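Side-chain contacts in pectate lyase (Cellvibrio cellulosa, PDB 1GXM), which cleaves pectate (polygalacturonic acid) by anti-beta-elimination, this chain being the catalytic module of a longer family 10 polysaccharide lyase: residues T30-S35 / L54-V59; D38-Y43 / M80-E85; Y43-N46 / W50-N53. All blocks are in the same frame, centred on the assembly; numbering follows the deposited sequence.

Contact 1 of 3, residues T30-S35 / L54-V59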
ATOM      1  N   THR A  30      16.046  -3.978  -6.909  1.00 15.81           N
ATOM      2  CA  THR A  30      17.403  -3.603  -6.527  1.00 17.36           C
ATOM      3  C   THR A  30      17.432  -2.754  -5.268  1.00 17.90           C
ATOM      4  O   THR A  30      18.234  -1.837  -5.151  1.00 18.41           O
ATOM      5  CB  THR A  30      18.105  -2.852  -7.682  1.00 17.95           C
ATOM      6  OG1 THR A  30      17.390  -1.647  -8.012  1.00 18.35           O
ATOM      7  CG2 THR A  30      18.117  -3.690  -8.946  1.00 18.66           C
ATOM      8  N   LYS A  31      16.559  -3.058  -4.306  1.00 17.79           N
ATOM      9  CA  LYS A  31      16.469  -2.238  -3.096  1.00 18.61           C
ATOM     10  C   LYS A  31      17.802  -2.205  -2.359  1.00 17.94           C
ATOM     11  O   LYS A  31      18.199  -1.161  -1.855  1.00 18.74           O
ATOM     12  CB  LYS A  31      15.387  -2.771  -2.151  1.00 19.11           C
ATOM     13  CG  LYS A  31      15.163  -1.903  -0.913  0.50 20.55           C
ATOM     14  CD  LYS A  31      14.387  -0.635  -1.241  0.50 22.30           C
ATOM     15  CE  LYS A  31      14.811   0.548  -0.379  0.50 24.03           C
ATOM     16  NZ  LYS A  31      14.910   0.224   1.070  0.50 25.10           N
ATOM     17  N   TRP A  32      18.452  -3.358  -2.276  1.00 17.08           N
ATOM     18  CA  TRP A  32      19.759  -3.464  -1.640  1.00 17.63           C
ATOM     19  C   TRP A  32      20.730  -3.994  -2.661  1.00 18.72           C
ATOM     20  O   TRP A  32      20.346  -4.584  -3.662  1.00 18.17           O
ATOM     21  CB  TRP A  32      19.721  -4.418  -0.453  1.00 17.38           C
ATOM     22  CG  TRP A  32      18.696  -4.061   0.560  1.00 16.01           C
ATOM     23  CD1 TRP A  32      18.824  -3.156   1.572  1.00 16.49           C
ATOM     24  CD2 TRP A  32      17.371  -4.566   0.639  1.00 15.03           C
ATOM     25  NE1 TRP A  32      17.657  -3.086   2.295  1.00 15.89           N
ATOM     26  CE2 TRP A  32      16.749  -3.945   1.739  1.00 14.84           C
ATOM     27  CE3 TRP A  32      16.648  -5.505  -0.095  1.00 15.72           C
ATOM     28  CZ2 TRP A  32      15.442  -4.219   2.109  1.00 15.11           C
ATOM     29  CZ3 TRP A  32      15.353  -5.793   0.295  1.00 15.52           C
ATOM     30  CH2 TRP A  32      14.760  -5.140   1.377  1.00 16.42           C
ATOM     31  N   SER A  33      22.007  -3.812  -2.379  1.00 19.52           N
ATOM     32  CA  SER A  33      23.045  -4.393  -3.208  1.00 21.16           C
ATOM     33  C   SER A  33      22.895  -5.907  -3.173  1.00 21.96           C
ATOM     34  O   SER A  33      22.490  -6.494  -2.168  1.00 21.01           O
ATOM     35  CB  SER A  33      24.429  -3.965  -2.709  1.00 21.70           C
ATOM     36  OG  SER A  33      24.536  -2.551  -2.636  1.00 25.53           O
ATOM     37  N   ALA A  34      23.190  -6.567  -4.279  1.00 22.79           N
ATOM     38  CA  ALA A  34      23.117  -8.029  -4.307  1.00 23.65           C
ATOM     39  C   ALA A  34      24.016  -8.678  -3.244  1.00 24.03           C
ATOM     40  O   ALA A  34      23.790  -9.825  -2.840  1.00 24.36           O
ATOM     41  CB  ALA A  34      23.466  -8.553  -5.685  1.00 24.58           C
ATOM     42  N   SER A  35      25.016  -7.942  -2.780  1.00 24.03           N
ATOM     43  CA  SER A  35      25.904  -8.390  -1.704  1.00 24.58           C
ATOM     44  C   SER A  35      25.156  -8.631  -0.384  1.00 23.64           C
ATOM     45  O   SER A  35      25.678  -9.283   0.521  1.00 24.87           O
ATOM     46  CB  SER A  35      27.027  -7.368  -1.481  1.00 25.08           C
ATOM     47  OG  SER A  35      26.551  -6.160  -0.906  1.00 26.69           O
ATOM     48  N   LEU A  54      14.512  -4.102   9.936  1.00 19.92           N
ATOM     49  CA  LEU A  54      15.872  -4.632  10.014  1.00 20.67           C
ATOM     50  C   LEU A  54      16.796  -3.828   9.103  1.00 20.96           C
ATOM     51  O   LEU A  54      16.457  -3.549   7.956  1.00 21.04           O
ATOM     52  CB  LEU A  54      15.896  -6.108   9.631  1.00 21.19           C
ATOM     53  CG  LEU A  54      15.158  -7.010  10.633  1.00 23.00           C
ATOM     54  CD1 LEU A  54      14.774  -8.333   9.990  1.00 23.05           C
ATOM     55  CD2 LEU A  54      16.010  -7.252  11.889  1.00 24.36           C
ATOM     56  N   ASP A  55      17.966  -3.473   9.627  1.00 21.23           N
ATOM     57  CA  ASP A  55      18.932  -2.654   8.890  1.00 21.52           C
ATOM     58  C   ASP A  55      19.860  -3.560   8.084  1.00 20.09           C
ATOM     59  O   ASP A  55      20.991  -3.817   8.487  1.00 19.32           O
ATOM     60  CB  ASP A  55      19.729  -1.794   9.877  1.00 22.33           C
ATOM     61  CG  ASP A  55      20.552  -0.704   9.194  1.00 25.07           C
ATOM     62  OD1 ASP A  55      20.607  -0.638   7.940  1.00 26.97           O
ATOM     63  OD2 ASP A  55      21.210   0.125   9.867  1.00 28.38           O
ATOM     64  N   TYR A  56      19.380  -4.038   6.937  1.00 18.93           N
ATOM     65  CA  TYR A  56      20.116  -5.056   6.178  1.00 18.38           C
ATOM     66  C   TYR A  56      21.454  -4.577   5.677  1.00 18.76           C
ATOM     67  O   TYR A  56      22.329  -5.390   5.447  1.00 18.87           O
ATOM     68  CB  TYR A  56      19.328  -5.545   4.986  1.00 18.25           C
ATOM     69  CG  TYR A  56      18.016  -6.168   5.351  1.00 16.13           C
ATOM     70  CD1 TYR A  56      17.955  -7.301   6.148  1.00 15.39           C
ATOM     71  CD2 TYR A  56      16.827  -5.629   4.885  1.00 16.43           C
ATOM     72  CE1 TYR A  56      16.745  -7.874   6.463  1.00 14.45           C
ATOM     73  CE2 TYR A  56      15.628  -6.200   5.185  1.00 15.64           C
ATOM     74  CZ  TYR A  56      15.579  -7.314   5.983  1.00 14.54           C
ATOM     75  OH  TYR A  56      14.373  -7.876   6.299  1.00 14.39           O
ATOM     76  N   ASN A  57      21.598  -3.274   5.489  1.00 19.58           N
ATOM     77  CA  ASN A  57      22.861  -2.705   5.043  1.00 19.92           C
ATOM     78  C   ASN A  57      23.935  -2.675   6.112  1.00 20.66           C
ATOM     79  O   ASN A  57      25.110  -2.500   5.788  1.00 21.26           O
ATOM     80  CB  ASN A  57      22.637  -1.305   4.481  1.00 19.82           C
ATOM     81  CG  ASN A  57      21.971  -1.339   3.128  1.00 20.57           C
ATOM     82  OD1 ASN A  57      22.186  -2.272   2.352  1.00 21.40           O
ATOM     83  ND2 ASN A  57      21.134  -0.339   2.843  1.00 20.93           N
ATOM     84  N   SER A  58      23.555  -2.851   7.376  1.00 20.55           N
ATOM     85  CA  SER A  58      24.544  -2.844   8.461  1.00 21.08           C
ATOM     86  C   SER A  58      24.706  -4.182   9.194  1.00 20.39           C
ATOM     87  O   SER A  58      25.806  -4.526   9.618  1.00 21.54           O
ATOM     88  CB  SER A  58      24.254  -1.714   9.458  1.00 22.06           C
ATOM     89  OG  SER A  58      22.932  -1.750   9.942  1.00 25.60           O
ATOM     90  N   VAL A  59      23.631  -4.946   9.322  1.00 18.80           N
ATOM     91  CA  VAL A  59      23.674  -6.140  10.149  1.00 18.14           C
ATOM     92  C   VAL A  59      24.274  -7.338   9.425  1.00 17.52           C
ATOM     93  O   VAL A  59      24.234  -7.441   8.199  1.00 18.25           O
ATOM     94  CB  VAL A  59      22.267  -6.529  10.731  1.00 17.44           C
ATOM     95  CG1 VAL A  59      21.690  -5.393  11.549  1.00 18.18           C
ATOM     96  CG2 VAL A  59      21.304  -6.977   9.636  1.00 17.69           C
TER
HETATM   97  O   HOH W   1      19.441   0.081   0.466  1.00 25.17           O
HETATM   98  O   HOH W   2      17.503  -1.849   5.029  1.00 32.93           O
HETATM   99  O   HOH W   3      22.769  -2.091  -0.235  1.00 23.41           O
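Trp32 and Tyr56 form an offset edge-to-face aromatic pair that joins the loop before helix 37-42 to the loop after it, in the largely helical part of the lyase module. Their planes stand at 87°, and the ring centroids are 5.1 Å apart. The Tyr56 edge points at the indole face, with Tyr56 CD2 coming 3.4 Å from Trp32 CZ2. A CH-pi contact adds to this: Tyr56 CB lies over the five-membered ring of Trp32, 4.3 Å from its centroid. With CB already over this face, chi1 at -60° (CG anti to the carbonyl carbon) brings the ring edge onto it as well. Lys31 CG covers the opposite face, so the indole is sandwiched. The Tyr56 hydroxyl is hydrogen-bonded to Glu79 on helix 77-90, and Tyr56 O to Arg36 NE.

At the indole edge, Asn57 OD1 sits 3.6 Å from Trp32 CD1, the amide turned 69° from the ring.

Polar links between segments 30-35 and 54-59 run through water. One molecule joins Lys31 O to Asn57 ND2, and a second accepts from Trp32 NE1 at 3.0 Å and more weakly from Tyr56 N. A third accepts from Ser33 N and donates to Asn57 OD1 at 2.7 Å.

Contact 2 of 3, residues D38-Y43 / M80-E85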
ATOM      1  N   ASP A  38      22.233 -12.581   1.056  1.00 15.10           N
ATOM      2  CA  ASP A  38      22.291 -13.609   2.097  1.00 15.16           C
ATOM      3  C   ASP A  38      21.833 -13.049   3.431  1.00 13.97           C
ATOM      4  O   ASP A  38      21.184 -13.746   4.206  1.00 13.63           O
ATOM      5  CB  ASP A  38      23.710 -14.165   2.239  1.00 15.96           C
ATOM      6  CG  ASP A  38      24.055 -15.160   1.174  1.00 19.84           C
ATOM      7  OD1 ASP A  38      23.176 -15.498   0.364  1.00 20.74           O
ATOM      8  OD2 ASP A  38      25.192 -15.675   1.103  1.00 23.80           O
ATOM      9  N   VAL A  39      22.185 -11.804   3.705  1.00 13.18           N
ATOM     10  CA  VAL A  39      21.716 -11.144   4.917  1.00 13.35           C
ATOM     11  C   VAL A  39      20.192 -11.077   4.890  1.00 13.21           C
ATOM     12  O   VAL A  39      19.534 -11.535   5.816  1.00 13.30           O
ATOM     13  CB  VAL A  39      22.317  -9.741   5.098  1.00 13.19           C
ATOM     14  CG1 VAL A  39      21.694  -9.005   6.289  1.00 13.72           C
ATOM     15  CG2 VAL A  39      23.801  -9.856   5.302  1.00 15.08           C
ATOM     16  N   VAL A  40      19.634 -10.548   3.814  1.00 12.68           N
ATOM     17  CA  VAL A  40      18.176 -10.479   3.700  1.00 12.53           C
ATOM     18  C   VAL A  40      17.549 -11.841   3.876  1.00 12.88           C
ATOM     19  O   VAL A  40      16.608 -12.018   4.629  1.00 13.18           O
ATOM     20  CB  VAL A  40      17.759  -9.858   2.355  1.00 13.40           C
ATOM     21  CG1 VAL A  40      16.261  -9.920   2.167  1.00 13.76           C
ATOM     22  CG2 VAL A  40      18.243  -8.447   2.304  1.00 13.04           C
ATOM     23  N   LEU A  41      18.094 -12.819   3.178  1.00 11.70           N
ATOM     24  CA  LEU A  41      17.575 -14.168   3.221  1.00 12.49           C
ATOM     25  C   LEU A  41      17.524 -14.684   4.667  1.00 11.90           C
ATOM     26  O   LEU A  41      16.584 -15.355   5.090  1.00 12.14           O
ATOM     27  CB  LEU A  41      18.459 -15.079   2.371  1.00 12.93           C
ATOM     28  CG  LEU A  41      18.130 -16.559   2.382  1.00 13.20           C
ATOM     29  CD1 LEU A  41      16.703 -16.861   1.907  1.00 13.99           C
ATOM     30  CD2 LEU A  41      19.138 -17.269   1.503  1.00 14.38           C
ATOM     31  N   SER A  42      18.573 -14.364   5.411  1.00 12.29           N
ATOM     32  CA  SER A  42      18.789 -14.926   6.734  1.00 11.87           C
ATOM     33  C   SER A  42      17.814 -14.410   7.787  1.00 11.87           C
ATOM     34  O   SER A  42      17.747 -14.996   8.857  1.00 12.90           O
ATOM     35  CB  SER A  42      20.215 -14.669   7.201  1.00 12.58           C
ATOM     36  OG  SER A  42      20.405 -13.325   7.542  1.00 12.78           O
ATOM     37  N   TYR A  43      17.050 -13.364   7.476  1.00 11.42           N
ATOM     38  CA  TYR A  43      16.028 -12.865   8.401  1.00 11.46           C
ATOM     39  C   TYR A  43      14.618 -13.318   8.067  1.00 11.28           C
ATOM     40  O   TYR A  43      13.691 -12.998   8.782  1.00 11.11           O
ATOM     41  CB  TYR A  43      16.069 -11.333   8.479  1.00 11.36           C
ATOM     42  CG  TYR A  43      17.269 -10.882   9.243  1.00 11.55           C
ATOM     43  CD1 TYR A  43      17.234 -10.804  10.628  1.00 12.13           C
ATOM     44  CD2 TYR A  43      18.455 -10.612   8.599  1.00 12.71           C
ATOM     45  CE1 TYR A  43      18.353 -10.434  11.352  1.00 11.95           C
ATOM     46  CE2 TYR A  43      19.585 -10.253   9.317  1.00 13.10           C
ATOM     47  CZ  TYR A  43      19.528 -10.179  10.697  1.00 12.36           C
ATOM     48  OH  TYR A  43      20.653  -9.834  11.427  1.00 12.66           O
ATOM     49  N   MET A  80      10.965 -10.001  -0.908  1.00 12.98           N
ATOM     50  CA  MET A  80      10.656 -11.090  -1.836  1.00 13.65           C
ATOM     51  C   MET A  80      10.898 -10.670  -3.282  1.00 13.37           C
ATOM     52  O   MET A  80      11.327 -11.495  -4.094  1.00 14.16           O
ATOM     53  CB  MET A  80       9.272 -11.683  -1.611  1.00 14.40           C
ATOM     54  CG  MET A  80       8.196 -11.020  -2.374  0.50 13.39           C
ATOM     55  SD  MET A  80       6.687 -11.279  -1.571  0.50 10.81           S
ATOM     56  CE  MET A  80       6.066 -12.707  -2.434  0.50 12.18           C
ATOM     57  N   VAL A  81      10.643  -9.404  -3.607  1.00 12.82           N
ATOM     58  CA  VAL A  81      10.857  -8.929  -4.961  1.00 12.89           C
ATOM     59  C   VAL A  81      12.363  -8.908  -5.209  1.00 12.71           C
ATOM     60  O   VAL A  81      12.856  -9.366  -6.238  1.00 13.50           O
ATOM     61  CB  VAL A  81      10.230  -7.542  -5.174  1.00 12.83           C
ATOM     62  CG1 VAL A  81      10.681  -6.931  -6.491  1.00 13.61           C
ATOM     63  CG2 VAL A  81       8.708  -7.646  -5.131  1.00 13.24           C
ATOM     64  N   PHE A  82      13.096  -8.364  -4.248  1.00 12.30           N
ATOM     65  CA  PHE A  82      14.543  -8.336  -4.291  1.00 13.16           C
ATOM     66  C   PHE A  82      15.143  -9.716  -4.476  1.00 12.78           C
ATOM     67  O   PHE A  82      15.964  -9.933  -5.374  1.00 13.24           O
ATOM     68  CB  PHE A  82      15.036  -7.672  -3.012  1.00 12.99           C
ATOM     69  CG  PHE A  82      16.505  -7.790  -2.800  1.00 13.72           C
ATOM     70  CD1 PHE A  82      17.399  -7.142  -3.640  1.00 16.49           C
ATOM     71  CD2 PHE A  82      16.990  -8.550  -1.756  1.00 14.34           C
ATOM     72  CE1 PHE A  82      18.767  -7.264  -3.420  1.00 16.46           C
ATOM     73  CE2 PHE A  82      18.326  -8.668  -1.528  1.00 15.61           C
ATOM     74  CZ  PHE A  82      19.221  -8.021  -2.350  1.00 15.86           C
ATOM     75  N   LEU A  83      14.717 -10.682  -3.685  1.00 12.81           N
ATOM     76  CA  LEU A  83      15.327 -12.006  -3.785  1.00 13.14           C
ATOM     77  C   LEU A  83      14.887 -12.712  -5.058  1.00 13.40           C
ATOM     78  O   LEU A  83      15.606 -13.549  -5.583  1.00 13.77           O
ATOM     79  CB  LEU A  83      15.017 -12.857  -2.558  1.00 12.99           C
ATOM     80  CG  LEU A  83      15.668 -12.401  -1.258  1.00 13.10           C
ATOM     81  CD1 LEU A  83      15.352 -13.363  -0.170  1.00 14.95           C
ATOM     82  CD2 LEU A  83      17.154 -12.234  -1.424  1.00 13.96           C
ATOM     83  N   ALA A  84      13.723 -12.370  -5.592  1.00 13.49           N
ATOM     84  CA  ALA A  84      13.308 -12.938  -6.868  1.00 13.86           C
ATOM     85  C   ALA A  84      14.239 -12.463  -7.960  1.00 14.19           C
ATOM     86  O   ALA A  84      14.592 -13.224  -8.869  1.00 14.24           O
ATOM     87  CB  ALA A  84      11.861 -12.575  -7.186  1.00 13.70           C
ATOM     88  N   GLU A  85      14.614 -11.193  -7.885  1.00 14.05           N
ATOM     89  CA  GLU A  85      15.546 -10.605  -8.837  1.00 15.50           C
ATOM     90  C   GLU A  85      16.914 -11.254  -8.677  1.00 15.31           C
ATOM     91  O   GLU A  85      17.554 -11.588  -9.644  1.00 15.63           O
ATOM     92  CB  GLU A  85      15.637  -9.096  -8.650  1.00 16.04           C
ATOM     93  CG  GLU A  85      16.648  -8.415  -9.558  1.00 18.14           C
ATOM     94  CD  GLU A  85      16.258  -8.407 -11.025  1.00 21.62           C
ATOM     95  OE1 GLU A  85      15.084  -8.616 -11.351  1.00 20.28           O
ATOM     96  OE2 GLU A  85      17.148  -8.172 -11.888  1.00 25.87           O
TER
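Val40 packs against Phe82 and Leu41 against Leu83 where two alpha-helices, 37-42 and 77-90, cross. The short axes pass 10.5 Å apart, and their N-to-C directions make an angle of 133°, about midway between perpendicular and antiparallel. This is apolar helix-helix packing in the helical part of the module, and no hydrogen bond bridges the two segments.

The tight part is the buried side. Val40 points toward the other helix, and its CG2 comes within 3.8 Å of Phe82 CE2. The methyl approaches the ring obliquely. Phe82 has CG trans to its own backbone N (chi1 170°), which carries the ring out to this side of its helix. The same ring also meets Trp32 edge-to-face, and in this way the helix pair connects with the loop ahead of helix 37-42.

Leu83 works differently. Its CD1 reaches between two residues of the opposite helix, 4.1 Å from Leu41 CA and 4.3 Å from Val40 CG1, so the methyl rests on backbone as much as on side chain. Nearest CA atoms, too, are those of Leu41 and Leu83, at 7.7 Å.

Toward the more accessible side the fit is looser. Leu41 is only partly buried; its CD1 meets Leu83 CD1 at 4.3 Å, and the same side chain also touches Tyr95 and Ala98 of helix 93-109. Asp38, a turn earlier and also partly exposed, turns away from Leu83's helix and pairs with Lys94 in a salt bridge. On the far side of helix 37-42, Ser42 is tied down twice: its OG is hydrogen-bonded to Gly62 N and donates to Val39 O one turn back, at 2.6 Å.

Contact 3 of 3, residues Y43-N46 / W50-N53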
ATOM      1  N   TYR A  43      17.050 -13.364   7.476  1.00 11.42           N
ATOM      2  CA  TYR A  43      16.028 -12.865   8.401  1.00 11.46           C
ATOM      3  C   TYR A  43      14.618 -13.318   8.067  1.00 11.28           C
ATOM      4  O   TYR A  43      13.691 -12.998   8.782  1.00 11.11           O
ATOM      5  CB  TYR A  43      16.069 -11.333   8.479  1.00 11.36           C
ATOM      6  CG  TYR A  43      17.269 -10.882   9.243  1.00 11.55           C
ATOM      7  CD1 TYR A  43      17.234 -10.804  10.628  1.00 12.13           C
ATOM      8  CD2 TYR A  43      18.455 -10.612   8.599  1.00 12.71           C
ATOM      9  CE1 TYR A  43      18.353 -10.434  11.352  1.00 11.95           C
ATOM     10  CE2 TYR A  43      19.585 -10.253   9.317  1.00 13.10           C
ATOM     11  CZ  TYR A  43      19.528 -10.179  10.697  1.00 12.36           C
ATOM     12  OH  TYR A  43      20.653  -9.834  11.427  1.00 12.66           O
ATOM     13  N   GLN A  44      14.444 -14.069   6.993  1.00 11.12           N
ATOM     14  CA  GLN A  44      13.138 -14.601   6.681  1.00 10.81           C
ATOM     15  C   GLN A  44      12.685 -15.513   7.801  1.00 10.65           C
ATOM     16  O   GLN A  44      13.429 -16.372   8.274  1.00 11.74           O
ATOM     17  CB  GLN A  44      13.159 -15.349   5.360  1.00 11.04           C
ATOM     18  CG  GLN A  44      11.772 -15.582   4.824  1.00 11.49           C
ATOM     19  CD  GLN A  44      11.760 -16.276   3.479  1.00 10.96           C
ATOM     20  OE1 GLN A  44      12.749 -16.895   3.092  1.00 12.84           O
ATOM     21  NE2 GLN A  44      10.652 -16.148   2.753  1.00 11.02           N
ATOM     22  N   GLN A  45      11.473 -15.322   8.256  1.00 10.92           N
ATOM     23  CA  GLN A  45      10.893 -16.141   9.296  1.00 11.24           C
ATOM     24  C   GLN A  45      10.466 -17.470   8.716  1.00 11.33           C
ATOM     25  O   GLN A  45      10.359 -17.639   7.502  1.00 11.50           O
ATOM     26  CB  GLN A  45       9.696 -15.441   9.942  1.00 10.82           C
ATOM     27  CG  GLN A  45      10.053 -14.058  10.502  1.00 11.22           C
ATOM     28  CD  GLN A  45      11.133 -14.105  11.552  1.00 10.86           C
ATOM     29  OE1 GLN A  45      10.861 -14.409  12.708  1.00 12.59           O
ATOM     30  NE2 GLN A  45      12.344 -13.748  11.168  1.00 11.69           N
ATOM     31  N   ASN A  46      10.211 -18.423   9.598  1.00 11.63           N
ATOM     32  CA  ASN A  46       9.796 -19.760   9.184  1.00 12.30           C
ATOM     33  C   ASN A  46       8.546 -19.725   8.340  1.00 12.43           C
ATOM     34  O   ASN A  46       8.377 -20.507   7.403  1.00 12.19           O
ATOM     35  CB  ASN A  46       9.594 -20.659  10.406  1.00 12.90           C
ATOM     36  CG  ASN A  46      10.896 -20.938  11.147  1.00 13.41           C
ATOM     37  OD1 ASN A  46      11.938 -21.060  10.540  1.00 15.91           O
ATOM     38  ND2 ASN A  46      10.823 -20.996  12.458  1.00 13.58           N
ATOM     39  N   TRP A  50       8.870 -11.606   6.566  1.00 10.50           N
ATOM     40  CA  TRP A  50       9.947 -10.941   7.261  1.00 10.47           C
ATOM     41  C   TRP A  50       9.418 -10.042   8.353  1.00 10.73           C
ATOM     42  O   TRP A  50       8.310  -9.520   8.256  1.00 10.04           O
ATOM     43  CB  TRP A  50      10.761 -10.046   6.344  1.00 10.16           C
ATOM     44  CG  TRP A  50      11.836 -10.763   5.570  1.00 10.32           C
ATOM     45  CD1 TRP A  50      13.152 -10.758   5.850  1.00 11.35           C
ATOM     46  CD2 TRP A  50      11.683 -11.539   4.371  1.00 11.24           C
ATOM     47  NE1 TRP A  50      13.837 -11.497   4.920  1.00 11.49           N
ATOM     48  CE2 TRP A  50      12.961 -11.990   4.000  1.00 11.53           C
ATOM     49  CE3 TRP A  50      10.590 -11.925   3.589  1.00 10.67           C
ATOM     50  CZ2 TRP A  50      13.178 -12.769   2.881  1.00 12.43           C
ATOM     51  CZ3 TRP A  50      10.821 -12.675   2.458  1.00 12.45           C
ATOM     52  CH2 TRP A  50      12.101 -13.100   2.127  1.00 13.29           C
ATOM     53  N   PRO A  51      10.234  -9.822   9.371  1.00 11.23           N
ATOM     54  CA  PRO A  51       9.926  -8.796  10.365  1.00 12.62           C
ATOM     55  C   PRO A  51      10.254  -7.451   9.733  1.00 13.24           C
ATOM     56  O   PRO A  51      10.955  -7.383   8.720  1.00 13.85           O
ATOM     57  CB  PRO A  51      10.884  -9.114  11.518  1.00 13.24           C
ATOM     58  CG  PRO A  51      11.601 -10.313  11.144  1.00 13.56           C
ATOM     59  CD  PRO A  51      11.529 -10.463   9.647  1.00 11.65           C
ATOM     60  N   LYS A  52       9.759  -6.377  10.320  1.00 13.94           N
ATOM     61  CA  LYS A  52      10.077  -5.053   9.797  1.00 14.84           C
ATOM     62  C   LYS A  52      11.307  -4.444  10.449  1.00 15.34           C
ATOM     63  O   LYS A  52      11.787  -4.927  11.477  1.00 15.20           O
ATOM     64  CB  LYS A  52       8.900  -4.092   9.942  1.00 15.20           C
ATOM     65  CG  LYS A  52       8.498  -3.820  11.357  1.00 16.07           C
ATOM     66  CD  LYS A  52       7.470  -2.731  11.413  1.00 17.64           C
ATOM     67  CE  LYS A  52       7.047  -2.414  12.812  1.00 21.01           C
ATOM     68  NZ  LYS A  52       6.031  -1.322  12.773  1.00 24.14           N
ATOM     69  N   ASN A  53      11.812  -3.397   9.809  1.00 16.96           N
ATOM     70  CA  ASN A  53      12.772  -2.459  10.398  1.00 18.46           C
ATOM     71  C   ASN A  53      14.171  -3.023  10.622  1.00 19.53           C
ATOM     72  O   ASN A  53      14.938  -2.478  11.407  1.00 20.96           O
ATOM     73  CB  ASN A  53      12.251  -1.890  11.729  1.00 18.71           C
ATOM     74  CG  ASN A  53      10.966  -1.106  11.580  1.00 20.05           C
ATOM     75  OD1 ASN A  53      10.588  -0.689  10.488  1.00 22.17           O
ATOM     76  ND2 ASN A  53      10.289  -0.899  12.698  1.00 22.24           N
TER
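The loop leaving helix 37-42 doubles back on itself here, bringing Gln44 and Trp50 together, their CA atoms 4.9 Å apart. There is no regular strand on either side and no hydrogen bond between the two segments; side chains and a few backbone atoms do the joining.

The main element is Gln44 laid over the indole of Trp50. Its CG makes a CH-pi contact almost straight above the six-membered ring, 3.6 Å from the centroid. Because the chain is extended beyond CG, the terminal amide continues across the same face, its plane only 16° from that of the ring, and NE2 ends 3.4 Å from Trp50 CH2. Gly48 O and Ala98 O both take hydrogen bonds from Gln44 NE2, which would hold the amide flat over the ring. Trp50 NE1 lies close to Gln44 N, but both are donors; the indole N-H goes to Val40 O instead, reaching back into the preceding helix.

Pro51 packs against Gln45. Its CG is 3.5 Å from Gln45 NE2, and its CD is 3.4 Å from Tyr43 O. Gln45 bends at chi2 (-59°), which folds the amide back over its own segment, and NE2 donates to Tyr43 O at 2.8 Å. Tyr43 O lies in the plane of the Gln45 amide, yet NE2 sits 38° out of the carbonyl's own plane. Gln45 OE1 accepts from Glu67 N.

Around the turn, helix 93-109 touches both partners of this CH-pi contact, Gln44 and Trp50 each packing on Ala102, while Trp50 also rests on Glu79 and Leu83 of helix 77-90 and its backbone pairs with Thr70 of strand 69-70.

Leaving helix 20-28, the chain first runs through 30-35, whose partner 54-59 arrives only after helix 37-42 and the turn that follows. Contact 1 therefore closes a loop around that helix and around contact 3, a short return lying wholly within it. Contact 2 crosses contact 1: it starts inside the loop, on helix 37-42, and ends beyond it on helix 77-90. Contacts 2 and 3 share Tyr43, and Trp50 bridges both helices of contact 2. Together the three contacts bind helix 37-42 and the loops on both sides of it to helix 77-90.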